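Local structure of putative ABC transporter subunit, substrate-binding component (Rhodopseudomonas palustris, 4EVQ) at residues A[40-45]-A[280-285]; A[169-174]-A[180-185]; A[197-202]-A[220-225]; A[260-265]-A[273-278]. The protein binds 4-hydroxybenzoate and probably delivers such lignin-derived benzoates, as the solute-binding component, to an ABC transporter for uptake. All coordinates share one frame; numbering follows the deposited sequence.

Interaction 1 opens first, on helix 30-46, and closes 235 residues later at the end of helix 269-282, so the other three contacts all fall within the span it brackets. Interaction 2 closes a short loop between helix 162-177 and strand 181-188 and is complete before interaction 3 begins, which joins the successive helices 196-205 and 217-228. These two neighbours, local contacts of the seven-stranded domain, touch where K184 meets E201. Interaction 4 lies where the chain passes from strand 257-260 of that sheet to helix 269-282. Interaction 1 packs this same helix on helix 30-46 of the domain of strand 17-23, with L42 against F278 and S277.

Interaction 1: residues A[40-45]-A[280-285]; sequences LELYVQ and AAYKIP
L42 carries the apolar side of this contact, reaching from helix 30-46 to the last turn of helix 269-282. Its CG stands anti to the backbone N (chi1 -165°), and of its two methyls CD1 is the one that meets the 280-285 segment, 3.9 Å from A281 CB. The same CD1 lies 4.3 Å from Y282 CE2, approaching the ring obliquely. A281 CB also sits 3.8 Å above the plane of the Y282 ring, over its centre, so one face of the phenol is lined by the residue preceding it.

The polar part is carried by water. One water donates to E41 OE1 at 2.7 Å and is equally close, 2.7 Å, to Y282 OH, lying in the plane of the ring at its edge. A second water bonds Y282 OH at 3.0 Å and makes a weak, longer bond to Q45 OE1. The other carboxylate oxygen of E41, OE2, forms a salt bridge with K60, which offers the carboxylate a second partner besides the water.

Beyond the tyrosine the helix ends, K283 taking positive phi. R38, from helix 30-46, packs against Y282, and L42 also touches F278. The helices are therefore joined by a small apolar patch beside a hydrated one: the phenol hydroxyl reaches E41 and, weakly, Q45 through water instead of by direct bonds.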
# COMPACT_ATOMS: atom_id res chain seq x y z
N LEU A 40 5.88 -11.67 3.26
CA LEU A 40 5.07 -12.88 3.31
C LEU A 40 5.93 -14.13 3.56
O LEU A 40 5.58 -15.00 4.37
CB LEU A 40 4.28 -12.98 2.01
CG LEU A 40 3.39 -14.19 1.84
CD1 LEU A 40 2.38 -14.31 2.98
CD2 LEU A 40 2.70 -14.02 0.52
N GLU A 41 7.07 -14.22 2.88
CA GLU A 41 7.95 -15.37 3.07
C GLU A 41 8.55 -15.38 4.47
O GLU A 41 8.73 -16.43 5.08
CB GLU A 41 9.06 -15.37 2.02
CG GLU A 41 8.50 -15.68 0.64
CD GLU A 41 9.53 -15.64 -0.49
OE1 GLU A 41 10.48 -14.84 -0.44
OE2 GLU A 41 9.33 -16.40 -1.46
N LEU A 42 8.92 -14.20 4.98
CA LEU A 42 9.46 -14.13 6.33
C LEU A 42 8.42 -14.59 7.34
O LEU A 42 8.73 -15.29 8.32
CB LEU A 42 9.94 -12.69 6.64
CG LEU A 42 10.84 -12.56 7.87
CD1 LEU A 42 12.22 -13.22 7.63
CD2 LEU A 42 10.96 -11.07 8.28
N TYR A 43 7.18 -14.17 7.14
CA TYR A 43 6.14 -14.64 8.07
C TYR A 43 6.00 -16.14 8.02
O TYR A 43 5.92 -16.79 9.07
CB TYR A 43 4.78 -14.01 7.78
CG TYR A 43 3.78 -14.50 8.78
CD1 TYR A 43 3.84 -14.09 10.09
CD2 TYR A 43 2.85 -15.46 8.43
CE1 TYR A 43 2.98 -14.59 11.04
CE2 TYR A 43 1.97 -15.98 9.38
CZ TYR A 43 2.03 -15.53 10.68
OH TYR A 43 1.17 -16.01 11.63
N VAL A 44 5.94 -16.71 6.83
CA VAL A 44 5.83 -18.17 6.73
C VAL A 44 7.02 -18.82 7.43
O VAL A 44 6.84 -19.80 8.14
CB VAL A 44 5.73 -18.62 5.27
CG1 VAL A 44 5.92 -20.12 5.13
CG2 VAL A 44 4.37 -18.16 4.66
N GLN A 45 8.23 -18.31 7.25
CA GLN A 45 9.40 -18.85 7.94
C GLN A 45 9.27 -18.73 9.44
O GLN A 45 9.65 -19.66 10.16
CB GLN A 45 10.65 -18.14 7.44
CG GLN A 45 11.96 -18.54 8.11
CD GLN A 45 13.16 -17.84 7.45
OE1 GLN A 45 13.36 -16.62 7.59
NE2 GLN A 45 13.95 -18.61 6.72
N ALA A 280 17.82 -9.04 9.81
CA ALA A 280 18.72 -10.18 9.83
C ALA A 280 18.68 -10.96 8.49
O ALA A 280 19.72 -11.44 8.01
CB ALA A 280 18.43 -11.10 11.02
N ALA A 281 17.50 -11.08 7.90
CA ALA A 281 17.35 -11.85 6.68
C ALA A 281 17.78 -11.08 5.42
O ALA A 281 18.38 -11.66 4.50
CB ALA A 281 15.90 -12.33 6.53
N TYR A 282 17.48 -9.78 5.40
CA TYR A 282 17.57 -9.01 4.17
C TYR A 282 18.51 -7.80 4.23
O TYR A 282 18.75 -7.18 3.20
CB TYR A 282 16.16 -8.56 3.70
CG TYR A 282 15.21 -9.72 3.52
CD1 TYR A 282 15.44 -10.71 2.56
CD2 TYR A 282 14.08 -9.84 4.30
CE1 TYR A 282 14.58 -11.77 2.42
CE2 TYR A 282 13.21 -10.88 4.14
CZ TYR A 282 13.45 -11.84 3.21
OH TYR A 282 12.55 -12.90 3.10
N LYS A 283 19.00 -7.45 5.42
CA LYS A 283 20.03 -6.40 5.61
C LYS A 283 19.60 -4.96 5.28
O LYS A 283 20.44 -4.05 5.09
CB LYS A 283 21.33 -6.74 4.84
CG LYS A 283 21.80 -8.20 5.03
CD LYS A 283 21.84 -8.59 6.50
CE LYS A 283 22.54 -9.93 6.71
NZ LYS A 283 22.05 -10.95 5.75
N ILE A 284 18.29 -4.75 5.17
CA ILE A 284 17.71 -3.44 5.09
C ILE A 284 16.47 -3.44 5.97
O ILE A 284 15.87 -4.48 6.25
CB ILE A 284 17.31 -3.01 3.65
CG1 ILE A 284 16.24 -3.95 3.07
CG2 ILE A 284 18.54 -2.96 2.70
CD1 ILE A 284 15.71 -3.48 1.68
N PRO A 285 16.04 -2.28 6.41
CA PRO A 285 14.79 -2.23 7.18
C PRO A 285 13.60 -2.61 6.30
O PRO A 285 13.59 -2.34 5.08
CB PRO A 285 14.68 -0.78 7.60
CG PRO A 285 16.00 -0.19 7.38
CD PRO A 285 16.71 -0.97 6.34
O HOH W 1 12.84 -14.31 0.81
O HOH W 2 12.34 -15.35 4.74

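Interaction 2: residues A[169-174]-A[180-185]; sequences SGFKKS and GEVVKD. With SO4 (sulfate ion), chain E.
K172 and D185 approach from opposite directions and form the salt bridge of this contact, K172 NZ donating to D185 OD2 at 2.9 Å. The ammonium meets that oxygen from above the carboxylate plane, 35° out of it. A bend of the lysine chain at chi3 (67°) turns CE and NZ toward OD2, while K172 CD lies 3.6 Å from D185 OD1. That second oxygen is satisfied by T156 OG1 of strand 153-159, so both ends of the carboxylate are held. K184 faces another way and donates through NZ to O2 of a sulfate ion, 3.0 Å away, probably a guest from the crystallisation liquor.

Beside the ion pair, V182 CG2 packs 3.7 Å from F171 CE2, obliquely to the ring, and 4.0 Å from K172 CG. The phenylalanine ring also stacks with Y211.

Helix 162-177 and strand 181-188 belong to one beta-alpha-beta unit, and their local axes run at 135° to each other, 9.0 Å apart. An apolar contact at V182 thus gives way to an ion pair at D185, farther along the strand, and the hydroxyl of T156 probably helps to fix the carboxylate's orientation for the lysine.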
# COMPACT_ATOMS: atom_id res chain seq x y z
N SER A 169 -7.51 12.89 -5.48
CA SER A 169 -8.93 13.23 -5.22
C SER A 169 -9.24 13.28 -3.73
O SER A 169 -9.86 14.22 -3.26
CB SER A 169 -9.81 12.22 -5.93
OG SER A 169 -11.18 12.50 -5.72
N GLY A 170 -8.74 12.32 -2.96
CA GLY A 170 -8.96 12.33 -1.52
C GLY A 170 -8.30 13.52 -0.86
O GLY A 170 -8.87 14.18 0.00
N PHE A 171 -7.06 13.79 -1.23
CA PHE A 171 -6.36 14.94 -0.73
C PHE A 171 -7.17 16.22 -1.01
O PHE A 171 -7.32 17.08 -0.14
CB PHE A 171 -4.97 15.03 -1.39
CG PHE A 171 -4.39 16.42 -1.36
CD1 PHE A 171 -3.79 16.92 -0.23
CD2 PHE A 171 -4.52 17.24 -2.46
CE1 PHE A 171 -3.39 18.26 -0.17
CE2 PHE A 171 -4.08 18.56 -2.41
CZ PHE A 171 -3.52 19.05 -1.24
N LYS A 172 -7.65 16.37 -2.22
CA LYS A 172 -8.31 17.62 -2.62
C LYS A 172 -9.58 17.78 -1.79
O LYS A 172 -9.91 18.89 -1.39
CB LYS A 172 -8.66 17.65 -4.11
CG LYS A 172 -7.46 17.81 -5.00
CD LYS A 172 -7.81 17.63 -6.47
CE LYS A 172 -8.65 18.70 -6.95
NZ LYS A 172 -8.93 18.40 -8.42
N LYS A 173 -10.30 16.69 -1.55
CA LYS A 173 -11.50 16.79 -0.74
C LYS A 173 -11.22 17.30 0.64
O LYS A 173 -11.93 18.19 1.11
CB LYS A 173 -12.23 15.47 -0.70
CG LYS A 173 -12.84 15.11 -2.03
CD LYS A 173 -13.44 13.73 -2.02
CE LYS A 173 -13.79 13.31 -3.45
NZ LYS A 173 -14.03 11.85 -3.55
N SER A 174 -10.23 16.80 1.33
CA SER A 174 -9.99 17.26 2.69
C SER A 174 -9.26 18.58 2.74
O SER A 174 -9.44 19.36 3.71
CB SER A 174 -9.26 16.20 3.52
OG SER A 174 -7.96 16.01 3.00
N GLY A 180 -8.50 25.19 2.18
CA GLY A 180 -7.33 25.31 1.31
C GLY A 180 -7.74 25.38 -0.14
O GLY A 180 -8.85 25.04 -0.50
N GLU A 181 -6.82 25.83 -0.98
CA GLU A 181 -7.01 25.87 -2.41
C GLU A 181 -5.98 24.99 -3.09
O GLU A 181 -4.82 25.01 -2.69
CB GLU A 181 -6.83 27.28 -2.93
CG GLU A 181 -7.76 28.27 -2.41
CD GLU A 181 -7.78 29.49 -3.30
OE1 GLU A 181 -6.80 29.71 -4.08
OE2 GLU A 181 -8.79 30.22 -3.24
N VAL A 182 -6.41 24.23 -4.09
CA VAL A 182 -5.50 23.43 -4.91
C VAL A 182 -5.45 24.17 -6.23
O VAL A 182 -6.43 24.22 -6.98
CB VAL A 182 -6.02 22.01 -5.08
CG1 VAL A 182 -5.02 21.23 -5.91
CG2 VAL A 182 -6.20 21.36 -3.72
N VAL A 183 -4.31 24.78 -6.52
CA VAL A 183 -4.24 25.67 -7.68
C VAL A 183 -3.93 24.98 -9.00
O VAL A 183 -4.14 25.55 -10.07
CB VAL A 183 -3.31 26.86 -7.44
CG1 VAL A 183 -3.82 27.69 -6.24
CG2 VAL A 183 -1.88 26.47 -7.27
N LYS A 184 -3.44 23.74 -8.92
CA LYS A 184 -3.15 22.96 -10.11
C LYS A 184 -2.94 21.52 -9.74
O LYS A 184 -2.36 21.24 -8.71
CB LYS A 184 -1.91 23.49 -10.81
CG LYS A 184 -1.72 23.03 -12.25
CD LYS A 184 -2.67 23.70 -13.19
CE LYS A 184 -2.36 25.17 -13.33
NZ LYS A 184 -3.27 25.85 -14.32
N ASP A 185 -3.41 20.62 -10.60
CA ASP A 185 -3.07 19.21 -10.52
C ASP A 185 -2.24 18.87 -11.76
O ASP A 185 -2.76 18.95 -12.88
CB ASP A 185 -4.32 18.34 -10.48
CG ASP A 185 -5.21 18.68 -9.31
OD1 ASP A 185 -4.80 18.55 -8.16
OD2 ASP A 185 -6.34 19.13 -9.57
S SO4 E . -4.18 23.92 -17.35
O1 SO4 E . -3.98 22.87 -18.37
O2 SO4 E . -2.85 24.19 -16.76
O3 SO4 E . -5.14 23.50 -16.34
O4 SO4 E . -4.70 25.13 -17.99

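Interaction 3: residues A[197-202]-A[220-225]; sequences SALAEI and LKFIKD. With SO4 (sulfate ion), chain F.
The F222 ring meets L199 obliquely, its CE1 lying 4.2 Å from L199 CD2. Other aromatic rings adjoin it: F195 meets it edge-to-face, and F214 approaches with its plane inclined by about 30°. The ring thus has two aromatic neighbours besides the leucine.

L199 divides its two methyls between different targets. While CD2 goes to the ring, L199 CD1 turns to D225, 3.5 Å from its backbone O and 3.9 Å from its CB. A chi1 of -63°, with CG beside the backbone N, sends the branched end across the gap between the helices. The D225 carboxylate takes no part in that apolar contact. Its OD2 accepts K221 NZ at 2.9 Å on the syn lone pair, a salt bridge one turn apart along the same helix, and K221 NZ is also bonded to V193 O. In one of its two modelled conformers, the neighbouring K224 donates through NZ to O4 of a sulfate ion at 3.1 Å, an ion probably brought in by the crystallisation liquor.

Strand 209-213 links helices 196-205 and 217-228 in the chain, and both pack against it. F222 packs on A212 of that strand and I202 on V210, while A198 and I202 rest on I186 of strand 181-188.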
# COMPACT_ATOMS: atom_id res chain seq x y z
N SER A 197 10.05 19.76 -16.00
CA SER A 197 9.06 20.72 -16.44
C SER A 197 7.93 20.88 -15.40
O SER A 197 7.40 21.97 -15.24
CB SER A 197 8.54 20.40 -17.84
OG SER A 197 7.90 19.15 -17.87
N ALA A 198 7.55 19.80 -14.71
CA ALA A 198 6.58 19.93 -13.65
C ALA A 198 7.10 20.78 -12.51
O ALA A 198 6.37 21.57 -11.95
CB ALA A 198 6.19 18.54 -13.13
N LEU A 199 8.38 20.65 -12.18
CA LEU A 199 9.00 21.46 -11.16
C LEU A 199 9.07 22.95 -11.55
O LEU A 199 8.80 23.80 -10.71
CB LEU A 199 10.38 20.93 -10.83
CG LEU A 199 10.36 19.51 -10.23
CD1 LEU A 199 11.77 18.95 -10.15
CD2 LEU A 199 9.68 19.42 -8.91
N ALA A 200 9.32 23.23 -12.83
CA ALA A 200 9.30 24.63 -13.28
C ALA A 200 7.90 25.20 -13.21
O ALA A 200 7.70 26.34 -12.82
CB ALA A 200 9.82 24.71 -14.71
N GLU A 201 6.89 24.38 -13.52
CA GLU A 201 5.51 24.83 -13.39
C GLU A 201 5.15 25.09 -11.95
O GLU A 201 4.55 26.10 -11.62
CB GLU A 201 4.53 23.83 -14.04
CG GLU A 201 3.12 24.39 -14.12
CD GLU A 201 2.10 23.47 -14.72
OE1 GLU A 201 2.47 22.40 -15.24
OE2 GLU A 201 0.90 23.85 -14.69
N ILE A 202 5.51 24.17 -11.06
CA ILE A 202 5.32 24.39 -9.63
C ILE A 202 5.93 25.70 -9.18
O ILE A 202 5.27 26.47 -8.50
CB ILE A 202 5.93 23.23 -8.84
CG1 ILE A 202 5.00 22.01 -8.95
CG2 ILE A 202 6.10 23.61 -7.34
CD1 ILE A 202 5.65 20.70 -8.57
N LEU A 220 12.28 8.07 -5.71
CA LEU A 220 13.66 8.49 -5.43
C LEU A 220 14.08 9.60 -6.37
O LEU A 220 14.65 10.63 -5.95
CB LEU A 220 14.59 7.28 -5.52
CG LEU A 220 16.09 7.61 -5.37
CD1 LEU A 220 16.40 8.29 -4.04
CD2 LEU A 220 16.89 6.33 -5.54
N LYS A 221 13.84 9.43 -7.65
CA LYS A 221 14.22 10.42 -8.63
C LYS A 221 13.47 11.70 -8.41
O LYS A 221 14.06 12.78 -8.50
CB LYS A 221 14.07 9.88 -10.04
CG LYS A 221 14.68 10.84 -11.09
CD LYS A 221 14.65 10.17 -12.44
CE LYS A 221 15.39 11.04 -13.47
NZ LYS A 221 14.69 12.33 -13.64
N PHE A 222 12.20 11.63 -8.10
CA PHE A 222 11.40 12.82 -7.84
C PHE A 222 11.99 13.58 -6.67
O PHE A 222 12.14 14.81 -6.72
CB PHE A 222 9.93 12.48 -7.58
CG PHE A 222 9.10 13.70 -7.40
CD1 PHE A 222 8.64 14.40 -8.50
CD2 PHE A 222 8.81 14.17 -6.15
CE1 PHE A 222 7.92 15.60 -8.34
CE2 PHE A 222 8.10 15.35 -5.99
CZ PHE A 222 7.64 16.04 -7.07
N ILE A 223 12.31 12.91 -5.59
CA ILE A 223 12.86 13.56 -4.40
C ILE A 223 14.16 14.27 -4.75
O ILE A 223 14.36 15.41 -4.35
CB ILE A 223 13.08 12.50 -3.28
CG1 ILE A 223 11.72 12.06 -2.73
CG2 ILE A 223 14.01 13.02 -2.19
CD1 ILE A 223 11.83 10.86 -1.88
N LYS A 224 15.04 13.59 -5.47
CA LYS A 224 16.33 14.17 -5.88
C LYS A 224 16.10 15.38 -6.74
O LYS A 224 16.70 16.47 -6.50
CB LYS A 224 17.14 13.10 -6.61
CG LYS A 224 17.65 12.02 -5.66
CD LYS A 224 18.68 11.03 -6.22
CE LYS A 224 19.36 10.30 -5.00
NZ LYS A 224 20.47 9.32 -5.26
N ASP A 225 15.24 15.27 -7.73
CA ASP A 225 15.01 16.35 -8.68
C ASP A 225 14.35 17.53 -7.96
O ASP A 225 14.67 18.71 -8.21
CB ASP A 225 14.17 15.93 -9.87
CG ASP A 225 14.89 14.95 -10.79
OD1 ASP A 225 16.12 14.79 -10.66
OD2 ASP A 225 14.17 14.35 -11.64
S SO4 F . 22.00 12.45 -7.81
O1 SO4 F . 23.26 12.88 -8.42
O2 SO4 F . 21.04 11.98 -8.81
O3 SO4 F . 21.37 13.58 -7.12
O4 SO4 F . 22.22 11.40 -6.81

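Interaction 4: residues A[260-265]-A[273-278]; sequences LHYVSD and AFVKSF
Y262 meets V275 across a strand-to-helix connection of the periplasmic binding protein fold, where the chain leaves strand 257-260 and turns into helix 269-282. The tyrosine extends with CG anti to the backbone N (chi1 -179°), which carries its hydroxyl to the helix, and its side chain runs at a slant to that of the valine. V275 is rotated so that CG1 lies anti to its N (chi1 167°) and CG2 sits beside it; this second methyl alone makes the contact. The same V275 CG2 comes within 4.3 Å of the carbonyl oxygen S264 O, so one branch of V275 meets both Y262 and S264.

The phenol hydroxyl has its polar need met outside this pairing, by the side-chain oxygen OD1 of N271, early in the helix. N271 ND2 in turn bonds S264 O, so one asparagine amide serves both polar groups beside the valine methyl. V291 of helix 288-306 also packs against Y262 and F274.

The interface is small, and the side chain of Y262 is about 12 Å from the bound p-hydroxybenzoic acid. Across the contact the nearest atoms are Y262 OH and V275 CG2, 3.8 Å apart.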
# COMPACT_ATOMS: atom_id res chain seq x y z
N LEU A 260 1.30 8.06 6.75
CA LEU A 260 1.25 6.64 6.42
C LEU A 260 0.81 5.87 7.64
O LEU A 260 1.05 6.25 8.77
CB LEU A 260 2.65 6.12 5.96
CG LEU A 260 2.66 4.82 5.15
CD1 LEU A 260 1.95 4.97 3.82
CD2 LEU A 260 4.13 4.39 4.96
N HIS A 261 0.26 4.70 7.36
CA HIS A 261 -0.16 3.71 8.35
C HIS A 261 0.97 2.90 8.97
O HIS A 261 0.71 2.00 9.76
CB HIS A 261 -1.25 2.84 7.74
CG HIS A 261 -0.89 2.26 6.43
ND1 HIS A 261 -0.75 3.05 5.31
CD2 HIS A 261 -0.69 0.98 6.03
CE1 HIS A 261 -0.42 2.29 4.28
NE2 HIS A 261 -0.39 1.03 4.69
N TYR A 262 2.21 3.19 8.63
CA TYR A 262 3.37 2.53 9.25
C TYR A 262 4.51 3.53 9.39
O TYR A 262 4.66 4.41 8.56
CB TYR A 262 3.85 1.34 8.39
CG TYR A 262 5.01 0.62 8.98
CD1 TYR A 262 4.89 -0.13 10.15
CD2 TYR A 262 6.26 0.67 8.36
CE1 TYR A 262 5.97 -0.75 10.71
CE2 TYR A 262 7.36 0.03 8.92
CZ TYR A 262 7.20 -0.70 10.08
OH TYR A 262 8.31 -1.32 10.62
N VAL A 263 5.27 3.39 10.47
CA VAL A 263 6.53 4.10 10.64
C VAL A 263 7.48 3.10 11.27
O VAL A 263 7.07 2.34 12.14
CB VAL A 263 6.45 5.28 11.64
CG1 VAL A 263 7.59 6.28 11.35
CG2 VAL A 263 5.18 5.92 11.67
N SER A 264 8.74 3.06 10.84
CA SER A 264 9.58 1.94 11.28
C SER A 264 9.91 2.00 12.73
O SER A 264 10.23 0.96 13.28
CB SER A 264 10.83 1.77 10.43
OG SER A 264 11.55 2.92 10.51
N ASP A 265 9.78 3.17 13.35
CA ASP A 265 10.09 3.34 14.76
C ASP A 265 8.96 3.01 15.71
O ASP A 265 9.11 3.22 16.90
CB ASP A 265 10.66 4.77 15.07
CG ASP A 265 9.67 5.90 14.81
OD1 ASP A 265 8.49 5.63 14.56
OD2 ASP A 265 10.08 7.10 14.89
N ALA A 273 10.12 -7.12 16.81
CA ALA A 273 10.57 -8.44 16.43
C ALA A 273 10.66 -8.58 14.91
O ALA A 273 11.56 -9.22 14.39
CB ALA A 273 9.65 -9.48 17.00
N PHE A 274 9.69 -8.00 14.22
CA PHE A 274 9.67 -8.03 12.77
C PHE A 274 10.86 -7.29 12.16
O PHE A 274 11.50 -7.79 11.25
CB PHE A 274 8.35 -7.38 12.33
CG PHE A 274 8.24 -7.14 10.84
CD1 PHE A 274 8.14 -8.18 9.96
CD2 PHE A 274 8.16 -5.85 10.36
CE1 PHE A 274 8.04 -7.95 8.60
CE2 PHE A 274 8.04 -5.59 9.02
CZ PHE A 274 7.97 -6.64 8.14
N VAL A 275 11.13 -6.08 12.65
CA VAL A 275 12.25 -5.31 12.12
C VAL A 275 13.52 -6.11 12.34
O VAL A 275 14.34 -6.22 11.43
CB VAL A 275 12.34 -3.94 12.77
CG1 VAL A 275 13.68 -3.24 12.45
CG2 VAL A 275 11.18 -3.08 12.29
N LYS A 276 13.69 -6.68 13.54
CA LYS A 276 14.91 -7.46 13.82
C LYS A 276 15.07 -8.65 12.87
O LYS A 276 16.14 -8.88 12.30
CB LYS A 276 14.91 -7.93 15.29
CG LYS A 276 16.17 -8.73 15.69
CD LYS A 276 16.21 -8.96 17.20
CE LYS A 276 17.33 -9.93 17.59
NZ LYS A 276 17.21 -10.35 19.01
N SER A 277 13.98 -9.39 12.68
CA SER A 277 13.98 -10.57 11.81
C SER A 277 14.19 -10.21 10.35
O SER A 277 14.87 -10.93 9.61
CB SER A 277 12.64 -11.32 11.94
OG SER A 277 12.56 -12.00 13.18
N PHE A 278 13.56 -9.13 9.91
CA PHE A 278 13.67 -8.70 8.52
C PHE A 278 15.10 -8.21 8.22
O PHE A 278 15.67 -8.54 7.18
CB PHE A 278 12.61 -7.65 8.23
CG PHE A 278 12.43 -7.35 6.77
CD1 PHE A 278 13.30 -6.52 6.10
CD2 PHE A 278 11.38 -7.92 6.05
CE1 PHE A 278 13.12 -6.24 4.76
CE2 PHE A 278 11.18 -7.65 4.74
CZ PHE A 278 12.05 -6.83 4.07